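Local coordinates for protein NADPH-ferredoxin reductase FprA (Mycobacterium tuberculosis, PDB 1LQT) that transfers electrons between NADPH and ferredoxin through a bound FAD and may supply electrons to cytochrome P450 systems, at residues A[172-184]-A[435-447]. Numbering follows the deposited sequence.
Sequences VLARTDIADHALE and EPHGRPRVKLASL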
loop_
_atom_site.group_PDB
_atom_site.type_symbol
_atom_site.label_atom_id
_atom_site.label_comp_id
_atom_site.label_asym_id
_atom_site.label_seq_id
_atom_site.Cartn_x
_atom_site.Cartn_y
_atom_site.Cartn_z
ATOM N N VAL A 172 21.045 -5.511 -9.851
ATOM C CA VAL A 172 20.185 -6.408 -9.113
ATOM C C VAL A 172 18.716 -6.027 -9.422
ATOM O O VAL A 172 17.892 -6.903 -9.722
ATOM C CB VAL A 172 20.503 -6.334 -7.607
ATOM C CG1 VAL A 172 19.481 -7.047 -6.788
ATOM C CG2 VAL A 172 21.890 -6.875 -7.369
ATOM N N LEU A 173 18.389 -4.739 -9.365
ATOM C CA LEU A 173 17.032 -4.333 -9.653
ATOM C C LEU A 173 16.625 -4.661 -11.088
ATOM O O LEU A 173 15.438 -4.875 -11.350
ATOM C CB LEU A 173 16.840 -2.845 -9.357
ATOM C CG LEU A 173 17.021 -2.436 -7.898
ATOM C CD1 LEU A 173 16.851 -0.950 -7.783
ATOM C CD2 LEU A 173 16.057 -3.172 -6.981
ATOM N N ALA A 174 17.593 -4.748 -11.990
ATOM C CA ALA A 174 17.284 -5.048 -13.383
ATOM C C ALA A 174 16.710 -6.434 -13.585
ATOM O O ALA A 174 16.186 -6.717 -14.652
ATOM C CB ALA A 174 18.532 -4.819 -14.273
ATOM N N ARG A 175 16.804 -7.312 -12.591
ATOM C CA ARG A 175 16.257 -8.662 -12.662
ATOM C C ARG A 175 14.912 -8.768 -11.937
ATOM O O ARG A 175 14.401 -9.864 -11.752
ATOM C CB ARG A 175 17.250 -9.691 -12.114
ATOM C CG ARG A 175 18.590 -9.673 -12.827
ATOM C CD ARG A 175 18.499 -9.903 -14.309
ATOM N NE ARG A 175 19.836 -9.907 -14.907
ATOM C CZ ARG A 175 20.110 -10.317 -16.131
ATOM N NH1 ARG A 175 19.162 -10.748 -16.938
ATOM N NH2 ARG A 175 21.363 -10.301 -16.547
ATOM N N THR A 176 14.334 -7.637 -11.559
ATOM C CA THR A 176 13.049 -7.603 -10.873
ATOM C C THR A 176 11.997 -7.024 -11.813
ATOM O O THR A 176 12.313 -6.537 -12.901
ATOM C CB THR A 176 13.076 -6.726 -9.588
ATOM O OG1 THR A 176 13.121 -5.332 -9.951
ATOM C CG2 THR A 176 14.238 -7.074 -8.673
ATOM N N ASP A 177 10.759 -6.992 -11.345
ATOM C CA ASP A 177 9.667 -6.389 -12.090
ATOM C C ASP A 177 9.504 -4.911 -11.829
ATOM O O ASP A 177 8.463 -4.342 -12.142
ATOM C CB ASP A 177 8.356 -7.155 -11.853
ATOM C CG ASP A 177 7.794 -7.002 -10.491
ATOM O OD1 ASP A 177 8.343 -6.247 -9.655
ATOM O OD2 ASP A 177 6.720 -7.625 -10.231
ATOM N N ILE A 178 10.545 -4.253 -11.343
ATOM C CA ILE A 178 10.542 -2.802 -11.198
ATOM C C ILE A 178 10.189 -2.147 -12.529
ATOM O O ILE A 178 10.536 -2.645 -13.609
ATOM C CB ILE A 178 11.931 -2.323 -10.687
ATOM C CG1 ILE A 178 11.876 -0.880 -10.190
ATOM C CG2 ILE A 178 13.008 -2.540 -11.758
ATOM C CD1 ILE A 178 13.132 -0.472 -9.438
ATOM N N ALA A 179 9.545 -0.991 -12.464
ATOM C CA ALA A 179 9.233 -0.237 -13.656
ATOM C C ALA A 179 10.503 0.094 -14.441
ATOM O O ALA A 179 11.499 0.568 -13.876
ATOM C CB ALA A 179 8.566 1.055 -13.275
ATOM N N ASP A 180 10.432 -0.033 -15.758
ATOM C CA ASP A 180 11.569 0.317 -16.590
ATOM C C ASP A 180 11.960 1.781 -16.416
ATOM O O ASP A 180 13.159 2.094 -16.422
ATOM C CB ASP A 180 11.290 0.036 -18.055
ATOM C CG ASP A 180 11.531 -1.388 -18.455
ATOM O OD1 ASP A 180 12.151 -2.154 -17.698
ATOM O OD2 ASP A 180 11.188 -1.747 -19.608
ATOM N N HIS A 181 11.008 2.695 -16.235
ATOM C CA HIS A 181 11.370 4.085 -16.093
ATOM C C HIS A 181 12.163 4.348 -14.811
ATOM O O HIS A 181 13.021 5.231 -14.750
ATOM C CB HIS A 181 10.111 4.975 -16.238
ATOM C CG HIS A 181 8.955 4.659 -15.312
ATOM N ND1 HIS A 181 7.652 4.471 -15.755
ATOM C CD2 HIS A 181 8.892 4.609 -13.958
ATOM C CE1 HIS A 181 6.847 4.293 -14.712
ATOM N NE2 HIS A 181 7.574 4.372 -13.614
ATOM N N ALA A 182 11.869 3.577 -13.768
ATOM C CA ALA A 182 12.588 3.707 -12.513
ATOM C C ALA A 182 13.982 3.103 -12.659
ATOM O O ALA A 182 14.950 3.690 -12.199
ATOM C CB ALA A 182 11.829 3.050 -11.391
ATOM N N LEU A 183 14.063 1.937 -13.276
ATOM C CA LEU A 183 15.352 1.308 -13.480
ATOM C C LEU A 183 16.248 2.292 -14.239
ATOM O O LEU A 183 17.428 2.468 -13.899
ATOM C CB LEU A 183 15.152 -0.048 -14.191
ATOM C CG LEU A 183 16.376 -0.893 -14.468
ATOM C CD1 LEU A 183 17.054 -1.282 -13.181
ATOM C CD2 LEU A 183 15.886 -2.108 -15.218
ATOM N N GLU A 184 15.727 2.971 -15.259
ATOM C CA GLU A 184 16.524 3.907 -16.037
ATOM C C GLU A 184 17.070 5.032 -15.159
ATOM O O GLU A 184 18.255 5.405 -15.281
ATOM C CB GLU A 184 15.681 4.479 -17.150
ATOM C CG GLU A 184 15.365 3.472 -18.240
ATOM C CD GLU A 184 14.383 3.995 -19.281
ATOM O OE1 GLU A 184 13.574 4.893 -18.973
ATOM O OE2 GLU A 184 14.427 3.508 -20.442
ATOM N N GLU A 435 10.379 -12.526 -18.747
ATOM C CA GLU A 435 11.096 -13.783 -18.545
ATOM C C GLU A 435 12.377 -13.900 -19.375
ATOM O O GLU A 435 13.366 -14.362 -18.843
ATOM C CB GLU A 435 10.174 -14.997 -18.675
ATOM C CG GLU A 435 9.202 -15.123 -17.509
ATOM C CD GLU A 435 8.423 -16.416 -17.488
ATOM O OE1 GLU A 435 8.653 -17.298 -18.324
ATOM O OE2 GLU A 435 7.573 -16.572 -16.592
ATOM N N PRO A 436 12.407 -13.520 -20.649
ATOM C CA PRO A 436 13.648 -13.615 -21.421
ATOM C C PRO A 436 14.775 -12.762 -20.898
ATOM O O PRO A 436 15.931 -12.947 -21.306
ATOM C CB PRO A 436 13.239 -13.137 -22.810
ATOM C CG PRO A 436 11.777 -13.342 -22.858
ATOM C CD PRO A 436 11.260 -13.083 -21.478
ATOM N N HIS A 437 14.465 -11.797 -20.040
ATOM C CA HIS A 437 15.430 -10.901 -19.445
ATOM C C HIS A 437 15.694 -11.182 -17.982
ATOM O O HIS A 437 16.313 -10.396 -17.273
ATOM C CB HIS A 437 14.956 -9.459 -19.639
ATOM C CG HIS A 437 14.768 -9.123 -21.077
ATOM N ND1 HIS A 437 15.794 -9.198 -21.993
ATOM C CD2 HIS A 437 13.663 -8.790 -21.777
ATOM C CE1 HIS A 437 15.338 -8.874 -23.187
ATOM N NE2 HIS A 437 14.050 -8.616 -23.084
ATOM N N GLY A 438 15.232 -12.338 -17.526
ATOM C CA GLY A 438 15.438 -12.749 -16.157
ATOM C C GLY A 438 14.530 -12.109 -15.140
ATOM O O GLY A 438 14.807 -12.205 -13.967
ATOM N N ARG A 439 13.459 -11.477 -15.590
ATOM C CA ARG A 439 12.547 -10.740 -14.735
ATOM C C ARG A 439 11.208 -11.449 -14.659
ATOM O O ARG A 439 10.806 -12.083 -15.639
ATOM C CB ARG A 439 12.336 -9.333 -15.299
ATOM C CG ARG A 439 13.638 -8.576 -15.530
ATOM C CD ARG A 439 13.505 -7.345 -16.365
ATOM N NE ARG A 439 12.835 -6.263 -15.659
ATOM C CZ ARG A 439 12.637 -5.051 -16.169
ATOM N NH1 ARG A 439 13.003 -4.740 -17.404
ATOM N NH2 ARG A 439 12.006 -4.126 -15.464
ATOM N N PRO A 440 10.463 -11.325 -13.560
ATOM C CA PRO A 440 9.152 -11.975 -13.525
ATOM C C PRO A 440 8.187 -11.413 -14.570
ATOM O O PRO A 440 7.367 -12.141 -15.108
ATOM C CB PRO A 440 8.667 -11.719 -12.086
ATOM C CG PRO A 440 9.924 -11.503 -11.311
ATOM C CD PRO A 440 10.853 -10.820 -12.225
ATOM N N ARG A 441 8.295 -10.115 -14.793
ATOM C CA ARG A 441 7.472 -9.445 -15.777
ATOM C C ARG A 441 8.073 -8.072 -16.039
ATOM O O ARG A 441 8.892 -7.585 -15.255
ATOM C CB ARG A 441 6.017 -9.293 -15.320
ATOM C CG ARG A 441 5.832 -8.351 -14.165
ATOM C CD ARG A 441 4.374 -8.199 -13.723
ATOM N NE ARG A 441 3.794 -9.460 -13.277
ATOM C CZ ARG A 441 2.708 -10.082 -13.787
ATOM N NH1 ARG A 441 1.974 -9.584 -14.790
ATOM N NH2 ARG A 441 2.343 -11.237 -13.266
ATOM N N VAL A 442 7.637 -7.461 -17.139
ATOM C CA VAL A 442 7.855 -6.028 -17.374
ATOM C C VAL A 442 6.482 -5.449 -17.482
ATOM O O VAL A 442 5.712 -5.827 -18.349
ATOM C CB VAL A 442 8.699 -5.724 -18.630
ATOM C CG1 VAL A 442 8.867 -4.244 -18.786
ATOM C CG2 VAL A 442 10.020 -6.428 -18.586
ATOM N N LYS A 443 6.155 -4.548 -16.573
ATOM C CA LYS A 443 4.828 -3.995 -16.491
ATOM C C LYS A 443 4.565 -2.916 -17.507
ATOM O O LYS A 443 5.415 -2.108 -17.831
ATOM C CB LYS A 443 4.590 -3.429 -15.097
ATOM C CG LYS A 443 4.508 -4.469 -14.015
ATOM C CD LYS A 443 4.350 -3.821 -12.660
ATOM C CE LYS A 443 4.252 -4.834 -11.572
ATOM N NZ LYS A 443 4.239 -4.155 -10.211
ATOM N N LEU A 444 3.315 -2.903 -17.970
ATOM C CA LEU A 444 2.784 -1.819 -18.778
ATOM C C LEU A 444 2.424 -0.703 -17.774
ATOM O O LEU A 444 1.600 -0.892 -16.877
ATOM C CB LEU A 444 1.566 -2.326 -19.538
ATOM C CG LEU A 444 1.888 -3.402 -20.576
ATOM C CD1 LEU A 444 0.641 -4.138 -20.960
ATOM C CD2 LEU A 444 2.532 -2.779 -21.804
ATOM N N ALA A 445 3.064 0.452 -17.928
ATOM C CA ALA A 445 3.120 1.456 -16.873
ATOM C C ALA A 445 2.154 2.621 -17.023
ATOM O O ALA A 445 2.125 3.502 -16.180
ATOM C CB ALA A 445 4.542 1.988 -16.741
ATOM N N SER A 446 1.374 2.620 -18.090
ATOM C CA SER A 446 0.376 3.655 -18.319
ATOM C C SER A 446 -0.957 3.014 -18.664
ATOM O O SER A 446 -1.002 1.903 -19.178
ATOM C CB SER A 446 0.778 4.581 -19.479
ATOM O OG SER A 446 0.771 3.904 -20.719
ATOM N N LEU A 447 -2.037 3.755 -18.429
ATOM C CA LEU A 447 -3.343 3.292 -18.810
ATOM C C LEU A 447 -3.388 3.039 -20.313
ATOM O O LEU A 447 -3.919 2.042 -20.753
ATOM C CB LEU A 447 -4.409 4.306 -18.411
ATOM C CG LEU A 447 -5.843 3.889 -18.735
ATOM C CD1 LEU A 447 -6.226 2.576 -18.101
ATOM C CD2 LEU A 447 -6.790 4.993 -18.315
HETATM O O HOH W 1 17.282 -7.586 -17.074
HETATM O O HOH W 2 4.387 -6.777 -9.059
HETATM O O HOH W 3 6.772 -3.142 -10.363
HETATM O O HOH W 4 8.039 -3.548 -14.729
HETATM O O HOH W 5 5.297 -9.842 -10.976
HETATM O O HOH W 6 7.918 -0.872 -16.985
#
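Arg439 reaches into the turn and loop between helices 170-173 and 180-186 and meets Thr176 O and Asp180 OD1 at the edge of its guanidinium. NE gives a nearly straight bond to Thr176 O (2.8 Å, 164° at the hydrogen), arriving close to the line of the carbonyl bond. At the far end NH1 and NH2 form an end-on salt bridge to one oxygen, OD1, of Asp180: NH1 takes the syn lone pair of OD1 at 2.7 Å, whereas NH2 comes from the anti side, tilted out of the carboxylate plane. A bend at chi3 (72°) turns the guanidinium into this position, with Val442 CG2 over one face and Leu183 CD2 over the opposite one. The other Asp180 oxygen, OD2, rests against Val442 CG1. This accepting loop is itself braced by an ST turn, Thr176 OG1 accepting the N-H of Ile178. Segment 172-184 belongs to the beta-alpha-beta crossover between neighbouring parallel strands 149-153 and 193-197 of the Rossmann-type NADP-binding domain; segment 435-447 links helices 420-434 and 447-454. There a Schellman motif with Gly438 as C-prime closes the helical run continuing from helix 420-434 through the 3-10 turn 435-436, and Arg175 NH1 bonds His437 O from above the carbonyl plane (2.9 Å). Asp177 CB lies 3.6 Å from Arg441 CG, the two side chains running alongside, but their charged ends meet through water 5, held by Asp177 OD2 and Arg441 NE; Arg441 NH1 turns instead to Asp427 and Glu430. Lys443, extended beyond CG, likewise reaches Asp177 OD2 through water 2, while its NZ also bonds the backbone oxygens of Arg50 and Asn133. Farther along, Ala445 CB touches CE1 of the His181 ring at 3.8 Å; that ring stacks with Trp131, and its NE2 is hydrogen-bonded to Trp131 O.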